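Local coordinates for protein endolysin B (PDB 3HC7) that cleaves the link between mycolic acids and the peptidoglycan-bound arabinogalactan of the mycobacterial cell wall, helping the phage to lyse its host, at residues F76-Y81 with G89-H94; S232-G235 with P239-Y242. All blocks are in the same frame, centred on the assembly; numbering follows the deposited sequence.

Interaction 1 (F76-Y81 with G89-H94); sequences FAMAGY and GQVLKH
M78, V91 and L92 meet where strand 76-81 packs against helix 83-96, the backbones coming nearest at M78 and L92, whose CA atoms are 9.3 Å apart. No hydrogen bond links the segments; one long side chain spans the distance. M78 leaves the strand toward the helix, and its chain runs straight from CA through CB and CG to the sulfur (chi2 -177°) before a bend at chi3 (-61°) swings the methyl to L92 while the sulfur stays by V91. The sulfur lies beside V91, SD to CG1 4.4 Å, while the terminal carbon comes up to the CB of L92, CE to CB also 4.4 Å. Methionine suits the place because a flexible, unbranched chain can span the distance between the backbones and touch two neighbours at once; a methyl branch of V91 and the CB of L92 give it an apolar surface to lie against. All three are buried, and the contact is loose dispersion packing. It belongs to the beta-alpha-beta unit formed by strand 76-81, helix 83-96 and strand 110-116 of the alpha/beta-hydrolase core. M78 also packs on I64 and V91 on L60, both of helix 50-70, while L92 reaches L110 on the adjacent parallel strand 110-116.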
loop_
_atom_site.group_PDB
_atom_site.type_symbol
_atom_site.label_atom_id
_atom_site.label_comp_id
_atom_site.label_asym_id
_atom_site.label_seq_id
_atom_site.Cartn_x
_atom_site.Cartn_y
_atom_site.Cartn_z
ATOM N N PHE A 76 2.846 -16.671 8.763
ATOM C CA PHE A 76 1.944 -15.869 7.927
ATOM C C PHE A 76 2.649 -15.038 6.873
ATOM O O PHE A 76 3.876 -14.901 6.880
ATOM C CB PHE A 76 1.010 -14.993 8.779
ATOM C CG PHE A 76 1.685 -13.799 9.410
ATOM C CD1 PHE A 76 2.651 -13.968 10.393
ATOM C CD2 PHE A 76 1.332 -12.507 9.037
ATOM C CE1 PHE A 76 3.273 -12.877 10.986
ATOM C CE2 PHE A 76 1.939 -11.400 9.628
ATOM C CZ PHE A 76 2.915 -11.587 10.601
ATOM N N ALA A 77 1.843 -14.490 5.968
ATOM C CA ALA A 77 2.313 -13.626 4.902
ATOM C C ALA A 77 1.283 -12.518 4.705
ATOM O O ALA A 77 0.126 -12.657 5.103
ATOM C CB ALA A 77 2.495 -14.429 3.614
ATOM N N MET A 78 1.701 -11.416 4.100
ATOM C CA MET A 78 0.785 -10.314 3.835
ATOM C C MET A 78 0.942 -9.823 2.403
ATOM O O MET A 78 2.031 -9.886 1.830
ATOM C CB MET A 78 1.030 -9.156 4.808
ATOM C CG MET A 78 0.761 -9.478 6.276
ATOM S SD MET A 78 1.002 -8.039 7.343
ATOM C CE MET A 78 2.731 -7.693 7.040
ATOM N N ALA A 79 -0.152 -9.332 1.833
ATOM C CA ALA A 79 -0.144 -8.839 0.464
ATOM C C ALA A 79 -1.103 -7.671 0.318
ATOM O O ALA A 79 -2.292 -7.784 0.617
ATOM C CB ALA A 79 -0.519 -9.953 -0.509
ATOM N N GLY A 80 -0.579 -6.550 -0.155
ATOM C CA GLY A 80 -1.384 -5.360 -0.343
ATOM C C GLY A 80 -1.028 -4.626 -1.618
ATOM O O GLY A 80 0.133 -4.592 -2.028
ATOM N N TYR A 81 -2.039 -4.022 -2.229
ATOM C CA TYR A 81 -1.895 -3.299 -3.487
ATOM C C TYR A 81 -2.337 -1.852 -3.306
ATOM O O TYR A 81 -3.406 -1.592 -2.753
ATOM C CB TYR A 81 -2.734 -3.999 -4.560
ATOM C CG TYR A 81 -2.939 -3.240 -5.854
ATOM C CD1 TYR A 81 -1.882 -2.600 -6.492
ATOM C CD2 TYR A 81 -4.188 -3.207 -6.458
ATOM C CE1 TYR A 81 -2.072 -1.920 -7.681
ATOM C CE2 TYR A 81 -4.391 -2.530 -7.648
ATOM C CZ TYR A 81 -3.334 -1.891 -8.253
ATOM O OH TYR A 81 -3.543 -1.222 -9.435
ATOM N N GLY A 89 2.066 -1.870 4.775
ATOM C CA GLY A 89 3.309 -1.193 5.113
ATOM C C GLY A 89 3.267 -0.541 6.491
ATOM O O GLY A 89 4.244 -0.589 7.234
ATOM N N GLN A 90 2.131 0.054 6.841
ATOM C CA GLN A 90 1.988 0.680 8.147
ATOM C C GLN A 90 2.028 -0.355 9.246
ATOM O O GLN A 90 2.670 -0.150 10.279
ATOM C CB GLN A 90 0.689 1.471 8.230
ATOM C CG GLN A 90 0.755 2.785 7.494
ATOM C CD GLN A 90 1.595 3.806 8.221
ATOM O OE1 GLN A 90 1.383 4.064 9.402
ATOM N NE2 GLN A 90 2.545 4.409 7.514
ATOM N N VAL A 91 1.333 -1.469 9.021
ATOM C CA VAL A 91 1.284 -2.541 10.000
ATOM C C VAL A 91 2.680 -3.103 10.211
ATOM O O VAL A 91 3.114 -3.266 11.341
ATOM C CB VAL A 91 0.279 -3.649 9.602
ATOM C CG1 VAL A 91 0.513 -4.907 10.417
ATOM C CG2 VAL A 91 -1.139 -3.157 9.800
ATOM N N LEU A 92 3.393 -3.367 9.119
ATOM C CA LEU A 92 4.752 -3.885 9.200
ATOM C C LEU A 92 5.670 -2.921 9.939
ATOM O O LEU A 92 6.259 -3.272 10.961
ATOM C CB LEU A 92 5.310 -4.154 7.801
ATOM C CG LEU A 92 6.747 -4.680 7.667
ATOM C CD1 LEU A 92 7.018 -5.891 8.561
ATOM C CD2 LEU A 92 7.028 -5.044 6.223
ATOM N N LYS A 93 5.807 -1.710 9.409
ATOM C CA LYS A 93 6.765 -0.748 9.954
ATOM C C LYS A 93 6.496 -0.360 11.406
ATOM O O LYS A 93 7.421 -0.275 12.217
ATOM C CB LYS A 93 6.822 0.519 9.101
ATOM C CG LYS A 93 7.898 1.499 9.557
ATOM C CD LYS A 93 7.988 2.729 8.663
ATOM C CE LYS A 93 8.922 3.773 9.269
ATOM N NZ LYS A 93 9.196 4.896 8.331
ATOM N N HIS A 94 5.233 -0.126 11.738
ATOM C CA HIS A 94 4.921 0.468 13.029
ATOM C C HIS A 94 4.226 -0.444 14.016
ATOM O O HIS A 94 3.960 -0.019 15.133
ATOM C CB HIS A 94 4.082 1.739 12.854
ATOM C CG HIS A 94 4.801 2.833 12.138
ATOM N ND1 HIS A 94 4.318 3.407 10.979
ATOM C CD2 HIS A 94 5.976 3.453 12.405
ATOM C CE1 HIS A 94 5.164 4.336 10.568
ATOM N NE2 HIS A 94 6.179 4.383 11.416
#

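Interaction 2 (S232-G235 with P239-Y242); sequences SRMG and PHLY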
loop_
_atom_site.group_PDB
_atom_site.type_symbol
_atom_site.label_atom_id
_atom_site.label_comp_id
_atom_site.label_asym_id
_atom_site.label_seq_id
_atom_site.Cartn_x
_atom_site.Cartn_y
_atom_site.Cartn_z
ATOM N N SER A 232 -13.537 3.406 -12.621
ATOM C CA SER A 232 -13.716 3.682 -14.042
ATOM C C SER A 232 -13.148 2.565 -14.904
ATOM O O SER A 232 -12.019 2.111 -14.697
ATOM C CB SER A 232 -13.076 5.021 -14.417
ATOM O OG SER A 232 -13.848 5.712 -15.383
ATOM N N ARG A 233 -13.947 2.127 -15.871
ATOM C CA ARG A 233 -13.533 1.094 -16.809
ATOM C C ARG A 233 -12.524 1.637 -17.819
ATOM O O ARG A 233 -12.872 2.421 -18.703
ATOM C CB ARG A 233 -14.749 0.508 -17.532
ATOM C CG ARG A 233 -15.654 -0.321 -16.639
ATOM C CD ARG A 233 -16.884 -0.797 -17.390
ATOM N NE ARG A 233 -17.624 -1.804 -16.636
ATOM C CZ ARG A 233 -18.799 -2.302 -17.005
ATOM N NH1 ARG A 233 -19.379 -1.886 -18.124
ATOM N NH2 ARG A 233 -19.398 -3.217 -16.254
ATOM N N MET A 234 -11.272 1.218 -17.668
ATOM C CA MET A 234 -10.203 1.574 -18.592
ATOM C C MET A 234 -9.552 0.277 -19.046
ATOM O O MET A 234 -9.993 -0.802 -18.660
ATOM C CB MET A 234 -9.166 2.447 -17.892
ATOM C CG MET A 234 -8.358 1.693 -16.845
ATOM S SD MET A 234 -7.518 2.771 -15.679
ATOM C CE MET A 234 -8.836 3.930 -15.326
ATOM N N GLY A 235 -8.496 0.382 -19.850
ATOM C CA GLY A 235 -7.761 -0.792 -20.295
ATOM C C GLY A 235 -7.073 -1.549 -19.168
ATOM O O GLY A 235 -7.083 -1.119 -18.012
ATOM N N PRO A 239 0.327 1.324 -16.297
ATOM C CA PRO A 239 1.495 1.142 -15.421
ATOM C C PRO A 239 1.150 0.945 -13.938
ATOM O O PRO A 239 1.952 0.376 -13.192
ATOM C CB PRO A 239 2.265 2.457 -15.606
ATOM C CG PRO A 239 1.215 3.438 -16.048
ATOM C CD PRO A 239 0.371 2.631 -16.978
ATOM N N HIS A 240 -0.019 1.415 -13.511
ATOM C CA HIS A 240 -0.418 1.259 -12.115
ATOM C C HIS A 240 -1.016 -0.125 -11.868
ATOM O O HIS A 240 -1.443 -0.430 -10.758
ATOM C CB HIS A 240 -1.424 2.344 -11.717
ATOM C CG HIS A 240 -2.669 2.335 -12.548
ATOM N ND1 HIS A 240 -3.890 1.933 -12.055
ATOM C CD2 HIS A 240 -2.875 2.656 -13.846
ATOM C CE1 HIS A 240 -4.800 2.022 -13.009
ATOM N NE2 HIS A 240 -4.209 2.455 -14.107
ATOM N N LEU A 241 -1.058 -0.943 -12.917
ATOM C CA LEU A 241 -1.579 -2.305 -12.839
ATOM C C LEU A 241 -0.408 -3.281 -12.887
ATOM O O LEU A 241 0.664 -2.942 -13.391
ATOM C CB LEU A 241 -2.545 -2.587 -14.004
ATOM C CG LEU A 241 -3.691 -1.595 -14.224
ATOM C CD1 LEU A 241 -4.536 -1.999 -15.425
ATOM C CD2 LEU A 241 -4.552 -1.467 -12.977
ATOM N N TYR A 242 -0.609 -4.489 -12.371
ATOM C CA TYR A 242 0.477 -5.467 -12.291
ATOM C C TYR A 242 0.056 -6.882 -12.665
ATOM O O TYR A 242 -1.084 -7.285 -12.446
ATOM C CB TYR A 242 1.099 -5.466 -10.881
ATOM C CG TYR A 242 1.835 -4.184 -10.564
ATOM C CD1 TYR A 242 3.209 -4.094 -10.730
ATOM C CD2 TYR A 242 1.149 -3.055 -10.129
ATOM C CE1 TYR A 242 3.883 -2.926 -10.460
ATOM C CE2 TYR A 242 1.814 -1.879 -9.856
ATOM C CZ TYR A 242 3.180 -1.821 -10.025
ATOM O OH TYR A 242 3.850 -0.654 -9.755
#
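M234 and H240 form a sulfur-aromatic contact within the loop that joins helix 212-230 to helix 245-251. The sulfur stands at the edge of the imidazole, near its plane: SD lies 4.6 Å from the ring centroid, 83° off the ring normal, and 3.7 Å from NE2 of H240. The M234 side chain starts with CG between the backbone N and the carbonyl carbon (chi1 69°), and from there a nearly extended chi2 (-162°) puts SD at the ring edge. A long, polarisable thioether can reach across the loop and border a polar ring without placing a charge there. H240, one of the active-site residues, also has L241 packed on one face, with CG 4.0 Å above the plane and over the ring centre.

The second contact is van der Waals: CD1 of L241 touches the carbonyl oxygen of G235 at 3.7 Å. L241 points toward the other segment, and its branched end supplies a methyl to this backbone group; G235 has no side chain, and its contact is made by the backbone O in an exposed loop. No hydrogen bond joins the two segments.

M234 packs on F228 and F229 near the end of helix 212-230, and the H240 ring meets those of F229 and W238. Further along the 239-242 segment, Y242 OH hydrogen-bonds OD2 of D166 and N of H163, tying the loop to the segment that follows strand 157-161.

The two contacts lie 23 Å apart between centres, one in the buried core and the other at the surface, yet their segments touch through Y81. At the end of strand 76-81, its OH lies 2.6 Å from the backbone O of H240, a probable hydrogen bond, and 3.7 Å from CD2 of L241. Directly after Y81 comes the active-site S82, in what is consistent with a nucleophile elbow between the strand and helix packed in interaction 1. Interaction 2 borders the histidine, whose side chain is about 7 Å from that of S82 and about 4 Å from that of D166, the probable acid of a Ser-His-Asp triad.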